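Local coordinates for protein polyhedrin (Operophtera brumata cypovirus 19, PDB 5A99) that forms the crystalline matrix of the viral occlusion bodies, the polyhedra, which probably protect embedded cypovirus particles outside the insect host, at residues Y61-L66 with N129-I134; G198-N201 with K207-I210. One frame throughout, in Å; residues are numbered along the deposited sequence.

Contact 1: residues Y61-L66 with N129-I134; sequences YNWDQL and NKYNNI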
ATOM      1  N   TYR A  61       1.982  -4.311  -9.174  1.00  9.52           N
ATOM      2  CA  TYR A  61       2.697  -3.161  -9.683  1.00 12.78           C
ATOM      3  C   TYR A  61       2.035  -2.706 -10.967  1.00 14.26           C
ATOM      4  O   TYR A  61       1.825  -3.490 -11.891  1.00 12.35           O
ATOM      5  CB  TYR A  61       4.171  -3.513  -9.892  1.00 10.97           C
ATOM      6  CG  TYR A  61       4.804  -4.017  -8.624  1.00 10.83           C
ATOM      7  CD1 TYR A  61       5.374  -3.145  -7.703  1.00  8.92           C
ATOM      8  CD2 TYR A  61       4.807  -5.373  -8.330  1.00 13.94           C
ATOM      9  CE1 TYR A  61       5.931  -3.617  -6.523  1.00 15.38           C
ATOM     10  CE2 TYR A  61       5.366  -5.851  -7.161  1.00 12.74           C
ATOM     11  CZ  TYR A  61       5.920  -4.970  -6.257  1.00 11.80           C
ATOM     12  OH  TYR A  61       6.473  -5.462  -5.095  1.00 17.41           O
ATOM     13  N   ASN A  62       1.659  -1.440 -11.002  1.00 17.51           N
ATOM     14  CA  ASN A  62       1.100  -0.877 -12.209  1.00 14.43           C
ATOM     15  C   ASN A  62       2.239  -0.565 -13.184  1.00 13.30           C
ATOM     16  O   ASN A  62       3.406  -0.540 -12.790  1.00 13.38           O
ATOM     17  CB  ASN A  62       0.288   0.374 -11.885  1.00 19.49           C
ATOM     18  CG  ASN A  62      -0.612   0.780 -13.020  1.00 16.26           C
ATOM     19  OD1 ASN A  62      -0.964  -0.040 -13.868  1.00 21.82           O
ATOM     20  ND2 ASN A  62      -0.990   2.050 -13.052  1.00 27.24           N
ATOM     21  N   TRP A  63       1.894  -0.340 -14.450  1.00 13.80           N
ATOM     22  CA  TRP A  63       2.875  -0.065 -15.502  1.00 12.95           C
ATOM     23  C   TRP A  63       3.861   1.040 -15.101  1.00 12.47           C
ATOM     24  O   TRP A  63       5.064   0.929 -15.348  1.00 14.19           O
ATOM     25  CB  TRP A  63       2.138   0.313 -16.784  1.00 16.07           C
ATOM     26  CG  TRP A  63       2.999   0.622 -17.987  1.00 11.24           C
ATOM     27  CD1 TRP A  63       3.472  -0.271 -18.912  1.00 14.90           C
ATOM     28  CD2 TRP A  63       3.456   1.906 -18.404  1.00 13.27           C
ATOM     29  NE1 TRP A  63       4.197   0.382 -19.876  1.00 12.48           N
ATOM     30  CE2 TRP A  63       4.205   1.722 -19.589  1.00 13.60           C
ATOM     31  CE3 TRP A  63       3.304   3.205 -17.891  1.00 14.89           C
ATOM     32  CZ2 TRP A  63       4.805   2.780 -20.267  1.00 12.96           C
ATOM     33  CZ3 TRP A  63       3.898   4.259 -18.573  1.00 13.86           C
ATOM     34  CH2 TRP A  63       4.638   4.038 -19.748  1.00 12.78           C
ATOM     35  N   ASP A  64       3.354   2.094 -14.471  1.00 11.00           N
ATOM     36  CA  ASP A  64       4.192   3.229 -14.127  1.00 11.94           C
ATOM     37  C   ASP A  64       5.041   2.967 -12.879  1.00 15.78           C
ATOM     38  O   ASP A  64       5.857   3.799 -12.487  1.00 12.54           O
ATOM     39  CB  ASP A  64       3.354   4.503 -13.963  1.00 15.84           C
ATOM     40  CG  ASP A  64       2.539   4.518 -12.678  1.00 13.57           C
ATOM     41  OD1 ASP A  64       2.056   3.444 -12.260  1.00 14.63           O
ATOM     42  OD2 ASP A  64       2.383   5.614 -12.090  1.00 17.81           O
ATOM     43  N   GLN A  65       4.865   1.804 -12.268  1.00 13.49           N
ATOM     44  CA  GLN A  65       5.742   1.401 -11.190  1.00 12.36           C
ATOM     45  C   GLN A  65       6.767   0.385 -11.673  1.00 12.61           C
ATOM     46  O   GLN A  65       7.635  -0.018 -10.907  1.00 16.80           O
ATOM     47  CB  GLN A  65       4.911   0.851 -10.030  1.00 14.95           C
ATOM     48  CG  GLN A  65       3.886   1.862  -9.542  1.00 11.44           C
ATOM     49  CD  GLN A  65       2.852   1.247  -8.621  1.00 15.33           C
ATOM     50  OE1 GLN A  65       2.407   0.122  -8.831  1.00 14.97           O
ATOM     51  NE2 GLN A  65       2.473   1.983  -7.589  1.00 17.33           N
ATOM     52  N   LEU A  66       6.673  -0.001 -12.950  1.00 17.70           N
ATOM     53  CA  LEU A  66       7.576  -0.988 -13.552  1.00 14.19           C
ATOM     54  C   LEU A  66       8.540  -0.366 -14.571  1.00 12.20           C
ATOM     55  O   LEU A  66       9.660  -0.836 -14.752  1.00 13.62           O
ATOM     56  CB  LEU A  66       6.769  -2.100 -14.235  1.00 12.17           C
ATOM     57  CG  LEU A  66       5.851  -2.938 -13.328  1.00 12.94           C
ATOM     58  CD1 LEU A  66       4.899  -3.804 -14.151  1.00 17.37           C
ATOM     59  CD2 LEU A  66       6.677  -3.777 -12.393  1.00 14.61           C
ATOM     60  N   ASN A 129      -0.593  -8.887 -16.302  1.00 10.05           N
ATOM     61  CA  ASN A 129      -1.736  -8.367 -17.036  1.00 13.86           C
ATOM     62  C   ASN A 129      -1.284  -7.395 -18.121  1.00 12.36           C
ATOM     63  O   ASN A 129      -0.137  -6.939 -18.131  1.00 12.63           O
ATOM     64  CB  ASN A 129      -2.699  -7.646 -16.098  1.00 11.46           C
ATOM     65  CG  ASN A 129      -3.704  -8.584 -15.454  1.00 12.53           C
ATOM     66  OD1 ASN A 129      -3.778  -9.766 -15.785  1.00 12.94           O
ATOM     67  ND2 ASN A 129      -4.497  -8.048 -14.533  1.00 13.92           N
ATOM     68  N   LYS A 130      -2.190  -7.096 -19.042  1.00 11.76           N
ATOM     69  CA  LYS A 130      -2.022  -5.979 -19.957  1.00  9.82           C
ATOM     70  C   LYS A 130      -2.084  -4.680 -19.158  1.00 13.01           C
ATOM     71  O   LYS A 130      -2.480  -4.673 -17.991  1.00  9.22           O
ATOM     72  CB  LYS A 130      -3.170  -5.952 -20.961  1.00 16.33           C
ATOM     73  CG  LYS A 130      -3.320  -7.182 -21.846  1.00 15.22           C
ATOM     74  CD  LYS A 130      -4.491  -6.971 -22.802  1.00 35.10           C
ATOM     75  CE  LYS A 130      -4.569  -8.038 -23.886  1.00 42.92           C
ATOM     76  NZ  LYS A 130      -3.774  -7.685 -25.111  1.00 39.73           N
ATOM     77  N   TYR A 131      -1.736  -3.572 -19.805  1.00 13.33           N
ATOM     78  CA  TYR A 131      -1.859  -2.258 -19.188  1.00 12.14           C
ATOM     79  C   TYR A 131      -3.263  -2.040 -18.608  1.00 16.56           C
ATOM     80  O   TYR A 131      -3.415  -1.458 -17.533  1.00 12.67           O
ATOM     81  CB  TYR A 131      -1.550  -1.167 -20.221  1.00 19.04           C
ATOM     82  CG  TYR A 131      -1.430   0.236 -19.655  1.00 16.57           C
ATOM     83  CD1 TYR A 131      -2.562   0.979 -19.314  1.00 12.82           C
ATOM     84  CD2 TYR A 131      -0.184   0.828 -19.485  1.00 17.31           C
ATOM     85  CE1 TYR A 131      -2.448   2.276 -18.810  1.00 13.34           C
ATOM     86  CE2 TYR A 131      -0.063   2.110 -18.992  1.00 11.44           C
ATOM     87  CZ  TYR A 131      -1.189   2.830 -18.645  1.00 15.33           C
ATOM     88  OH  TYR A 131      -1.035   4.104 -18.145  1.00 14.36           O
ATOM     89  N   ASN A 132      -4.285  -2.511 -19.324  1.00 12.61           N
ATOM     90  CA  ASN A 132      -5.668  -2.237 -18.941  1.00 16.83           C
ATOM     91  C   ASN A 132      -6.061  -2.952 -17.652  1.00 14.69           C
ATOM     92  O   ASN A 132      -7.095  -2.652 -17.065  1.00 11.30           O
ATOM     93  CB  ASN A 132      -6.639  -2.573 -20.083  1.00 13.36           C
ATOM     94  CG  ASN A 132      -6.632  -4.064 -20.472  1.00 14.75           C
ATOM     95  OD1 ASN A 132      -6.353  -4.943 -19.656  1.00 19.14           O
ATOM     96  ND2 ASN A 132      -6.947  -4.343 -21.734  1.00 15.86           N
ATOM     97  N   ASN A 133      -5.210  -3.889 -17.231  1.00 11.12           N
ATOM     98  CA  ASN A 133      -5.288  -4.519 -15.917  1.00  9.26           C
ATOM     99  C   ASN A 133      -6.579  -5.304 -15.669  1.00 10.45           C
ATOM    100  O   ASN A 133      -7.084  -5.353 -14.537  1.00 10.16           O
ATOM    101  CB  ASN A 133      -5.092  -3.464 -14.824  1.00 10.98           C
ATOM    102  CG  ASN A 133      -4.914  -4.066 -13.439  1.00 11.50           C
ATOM    103  OD1 ASN A 133      -4.376  -5.167 -13.272  1.00 11.70           O
ATOM    104  ND2 ASN A 133      -5.357  -3.332 -12.430  1.00 14.01           N
ATOM    105  N   ILE A 134      -7.091  -5.938 -16.721  1.00 13.76           N
ATOM    106  CA  ILE A 134      -8.222  -6.853 -16.591  1.00 15.44           C
ATOM    107  C   ILE A 134      -7.712  -8.279 -16.688  1.00 14.71           C
ATOM    108  O   ILE A 134      -7.030  -8.657 -17.651  1.00 12.59           O
ATOM    109  CB  ILE A 134      -9.312  -6.587 -17.648  1.00 14.44           C
ATOM    110  CG1 ILE A 134      -9.835  -5.149 -17.492  1.00 17.47           C
ATOM    111  CG2 ILE A 134     -10.457  -7.608 -17.526  1.00  8.32           C
ATOM    112  CD1 ILE A 134     -10.664  -4.675 -18.670  1.00 19.04           C
TER
HETATM  113  O   HOH W   1      -2.490   0.600 -15.870  1.00 20.69           O

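Contact 2: residues G198-N201 with K207-I210; sequences GLYN and KTLI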
ATOM      1  N   GLY A 198      -2.550 -23.193  11.213  1.00 14.48           N
ATOM      2  CA  GLY A 198      -2.305 -22.160  10.228  1.00 12.38           C
ATOM      3  C   GLY A 198      -1.896 -20.826  10.829  1.00 11.53           C
ATOM      4  O   GLY A 198      -2.369 -20.439  11.906  1.00 11.24           O
ATOM      5  N   LEU A 199      -1.031 -20.118  10.109  1.00 10.51           N
ATOM      6  CA  LEU A 199      -0.520 -18.822  10.546  1.00 15.53           C
ATOM      7  C   LEU A 199      -1.556 -17.728  10.373  1.00 10.75           C
ATOM      8  O   LEU A 199      -1.325 -16.582  10.748  1.00  8.53           O
ATOM      9  CB  LEU A 199       0.762 -18.462   9.795  1.00 13.02           C
ATOM     10  CG  LEU A 199       1.906 -19.446  10.053  1.00 12.93           C
ATOM     11  CD1 LEU A 199       3.219 -18.901   9.529  1.00 12.01           C
ATOM     12  CD2 LEU A 199       2.043 -19.798  11.545  1.00 12.01           C
ATOM     13  N   TYR A 200      -2.705 -18.086   9.816  1.00 11.20           N
ATOM     14  CA  TYR A 200      -3.844 -17.168   9.758  1.00 14.43           C
ATOM     15  C   TYR A 200      -4.993 -17.678  10.614  1.00 11.23           C
ATOM     16  O   TYR A 200      -6.131 -17.210  10.478  1.00 11.63           O
ATOM     17  CB  TYR A 200      -4.318 -16.995   8.313  1.00 13.61           C
ATOM     18  CG  TYR A 200      -3.174 -16.998   7.340  1.00 10.89           C
ATOM     19  CD1 TYR A 200      -2.031 -16.250   7.597  1.00 15.40           C
ATOM     20  CD2 TYR A 200      -3.215 -17.768   6.187  1.00 11.33           C
ATOM     21  CE1 TYR A 200      -0.962 -16.254   6.729  1.00 13.94           C
ATOM     22  CE2 TYR A 200      -2.145 -17.780   5.308  1.00 13.79           C
ATOM     23  CZ  TYR A 200      -1.017 -17.017   5.593  1.00 11.27           C
ATOM     24  OH  TYR A 200       0.065 -17.004   4.748  1.00 11.11           O
ATOM     25  N   ASN A 201      -4.711 -18.624  11.511  1.00  8.54           N
ATOM     26  CA  ASN A 201      -5.754 -19.124  12.406  1.00 10.75           C
ATOM     27  C   ASN A 201      -6.017 -18.144  13.547  1.00 11.48           C
ATOM     28  O   ASN A 201      -5.401 -17.082  13.626  1.00 10.27           O
ATOM     29  CB  ASN A 201      -5.423 -20.523  12.957  1.00 17.99           C
ATOM     30  CG  ASN A 201      -4.366 -20.505  14.063  1.00 13.09           C
ATOM     31  OD1 ASN A 201      -3.903 -19.446  14.511  1.00 10.21           O
ATOM     32  ND2 ASN A 201      -4.001 -21.696  14.524  1.00 10.38           N
ATOM     33  N   LYS A 207      -0.169 -11.861  14.483  1.00  6.88           N
ATOM     34  CA  LYS A 207       1.188 -11.621  14.010  1.00 10.74           C
ATOM     35  C   LYS A 207       1.227 -11.388  12.501  1.00 12.84           C
ATOM     36  O   LYS A 207       1.970 -10.538  12.020  1.00 13.41           O
ATOM     37  CB  LYS A 207       2.108 -12.779  14.400  1.00  9.43           C
ATOM     38  CG  LYS A 207       3.551 -12.639  13.911  1.00 11.06           C
ATOM     39  CD  LYS A 207       4.182 -11.319  14.307  1.00  7.72           C
ATOM     40  CE  LYS A 207       4.236 -11.122  15.802  1.00 11.41           C
ATOM     41  NZ  LYS A 207       5.218 -10.048  16.167  1.00 13.45           N
ATOM     42  N   THR A 208       0.429 -12.142  11.756  1.00  8.87           N
ATOM     43  CA  THR A 208       0.388 -11.980  10.313  1.00 12.46           C
ATOM     44  C   THR A 208      -0.009 -10.548   9.926  1.00 12.25           C
ATOM     45  O   THR A 208       0.692  -9.902   9.149  1.00 12.88           O
ATOM     46  CB  THR A 208      -0.585 -12.974   9.678  1.00 13.25           C
ATOM     47  OG1 THR A 208      -0.103 -14.301   9.896  1.00 16.44           O
ATOM     48  CG2 THR A 208      -0.708 -12.738   8.189  1.00 11.40           C
ATOM     49  N   LEU A 209      -1.122 -10.068  10.486  1.00  7.56           N
ATOM     50  CA  LEU A 209      -1.631  -8.727  10.215  1.00 10.43           C
ATOM     51  C   LEU A 209      -0.717  -7.607  10.718  1.00 10.99           C
ATOM     52  O   LEU A 209      -0.471  -6.642   9.997  1.00 12.67           O
ATOM     53  CB  LEU A 209      -3.043  -8.560  10.798  1.00  8.77           C
ATOM     54  CG  LEU A 209      -4.092  -9.478  10.160  1.00 11.20           C
ATOM     55  CD1 LEU A 209      -5.440  -9.344  10.849  1.00 11.17           C
ATOM     56  CD2 LEU A 209      -4.234  -9.192   8.657  1.00 11.11           C
ATOM     57  N   ILE A 210      -0.193  -7.737  11.937  1.00  7.96           N
ATOM     58  CA  ILE A 210       0.643  -6.680  12.507  1.00  9.31           C
ATOM     59  C   ILE A 210       1.946  -6.506  11.723  1.00 12.52           C
ATOM     60  O   ILE A 210       2.548  -5.428  11.762  1.00  8.83           O
ATOM     61  CB  ILE A 210       0.953  -6.926  14.011  1.00  8.73           C
ATOM     62  CG1 ILE A 210       1.222  -5.609  14.742  1.00  8.45           C
ATOM     63  CG2 ILE A 210       2.137  -7.880  14.186  1.00  8.42           C
ATOM     64  CD1 ILE A 210       0.080  -4.609  14.698  1.00 12.20           C
TER

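Contact 1: residues Y61-L66 with N129-I134
Trp63 and Tyr131 make the direct contact, carbon against carbon. The CD2-CE2 side of the phenol ring lies over one face of the indole near CG, with Trp63 CG 3.5 Å from Tyr131 CD2, and Tyr131 CE2 standing 3.3 Å above the indole plane. The five-membered ring and the phenol ring are inclined at 54°, with centroids 5.0 Å apart, an oblique pairing, neither a stack nor an edge-to-face pair. Each CG is anti to its own backbone N (chi1 -180° for Trp63, -171° for Tyr131), beside the carbonyl carbon, which brings Tyr131 CD2 and CE2 over the indole.

A water forms the polar link: it donates to Asn62 OD1 at 2.6 Å and to Tyr131 O at 2.8 Å, and it also sits over a face of the phenol ring, near the rim. Asn62 OD1 takes a weak bond from Trp63 N as well, while the main-chain N of Asn62 donates to Gln65 OE1 at 2.8 Å. Beyond the rings, Trp63 NE1 bonds to Glu107 OE2 and Tyr131 OH to Arg88 NE of helix 81-92, whose Leu91 touches both aromatic residues.

Tyr131 occupies the second position of a type I beta turn, Lys130 to Asn133, closed by Asn133 N to Lys130 O at 2.9 Å. An Asx turn overlaps its end, Asn132 OD1 accepting from Ile134 N. The arrangement is a buried aromatic pair joining two loops that leave the outermost strands of a three-stranded antiparallel sheet.

Contact 2: residues G198-N201 with K207-I210
A type I beta turn, Gly198 to Asn201, is tied here to the short helix 205-210 that follows it, through a side-chain-to-backbone hydrogen bond. Thr208 OG1 donates to Leu199 O at 2.7 Å. The donor approaches from above the carbonyl plane, 39° out of it, with a C=O...donor angle of 140°, so the bond is short but not aligned with a lone pair.

Thr208 also meets the ring of Tyr200. Its OG1 lies at the ring edge, near the plane, 3.6 Å from Tyr200 CD1, while its methyl CG2 is 3.8 Å from Tyr200 CE1. The two side chains cross at about a right angle. With OG1 anti to the carbonyl carbon (chi1 -64°), the threonine turns its hydroxyl to the turn and still keeps the methyl against the tyrosine.

The turn itself is closed by Asn201 N to Gly198 O at 3.0 Å, and Leu199 and Tyr200 are its two central residues; the acceptor carbonyl therefore belongs to the peptide in the middle of the turn. Asn201 OD1 accepts from the backbone N of both Glu203 and Asn204, tying Asn201 to the residues that lead into the helix.

Thr208 OG1 has a second partner in Arg55 NH1, Tyr200 OH bonds to Gln190 OE1 of strand 184-190, and both side chains rest on Ile56 of strand 56-61. Neighbouring subunits pack against the same elements: Tyr200 meets Ile205 and Thr208 meets Leu209 of the second subunit, and Lys207 NZ forms a salt bridge with Glu146 of the third.

Overall arrangement
From the N terminus, the chain first reaches contact 1 at the end of strand 56-61. It then runs through helix 81-92 and strands 110-116 and 125-129 before residues 129-134 close this long loop, with 62 residues between the segments. Contact 2 follows in series, closing a short loop, five residues between its segments, after strand 184-190 and onto helix 205-210; the two neither nest nor cross. The centres of contact 1 and contact 2 lie about 29 Å apart, and the nearest atoms of contact 1 and contact 2 are about 16 Å apart, without touching. The three-stranded sheet connects them: contact 1 joins loops leaving its outermost strands, whereas contact 2 follows its central strand. Both reach the second subunit.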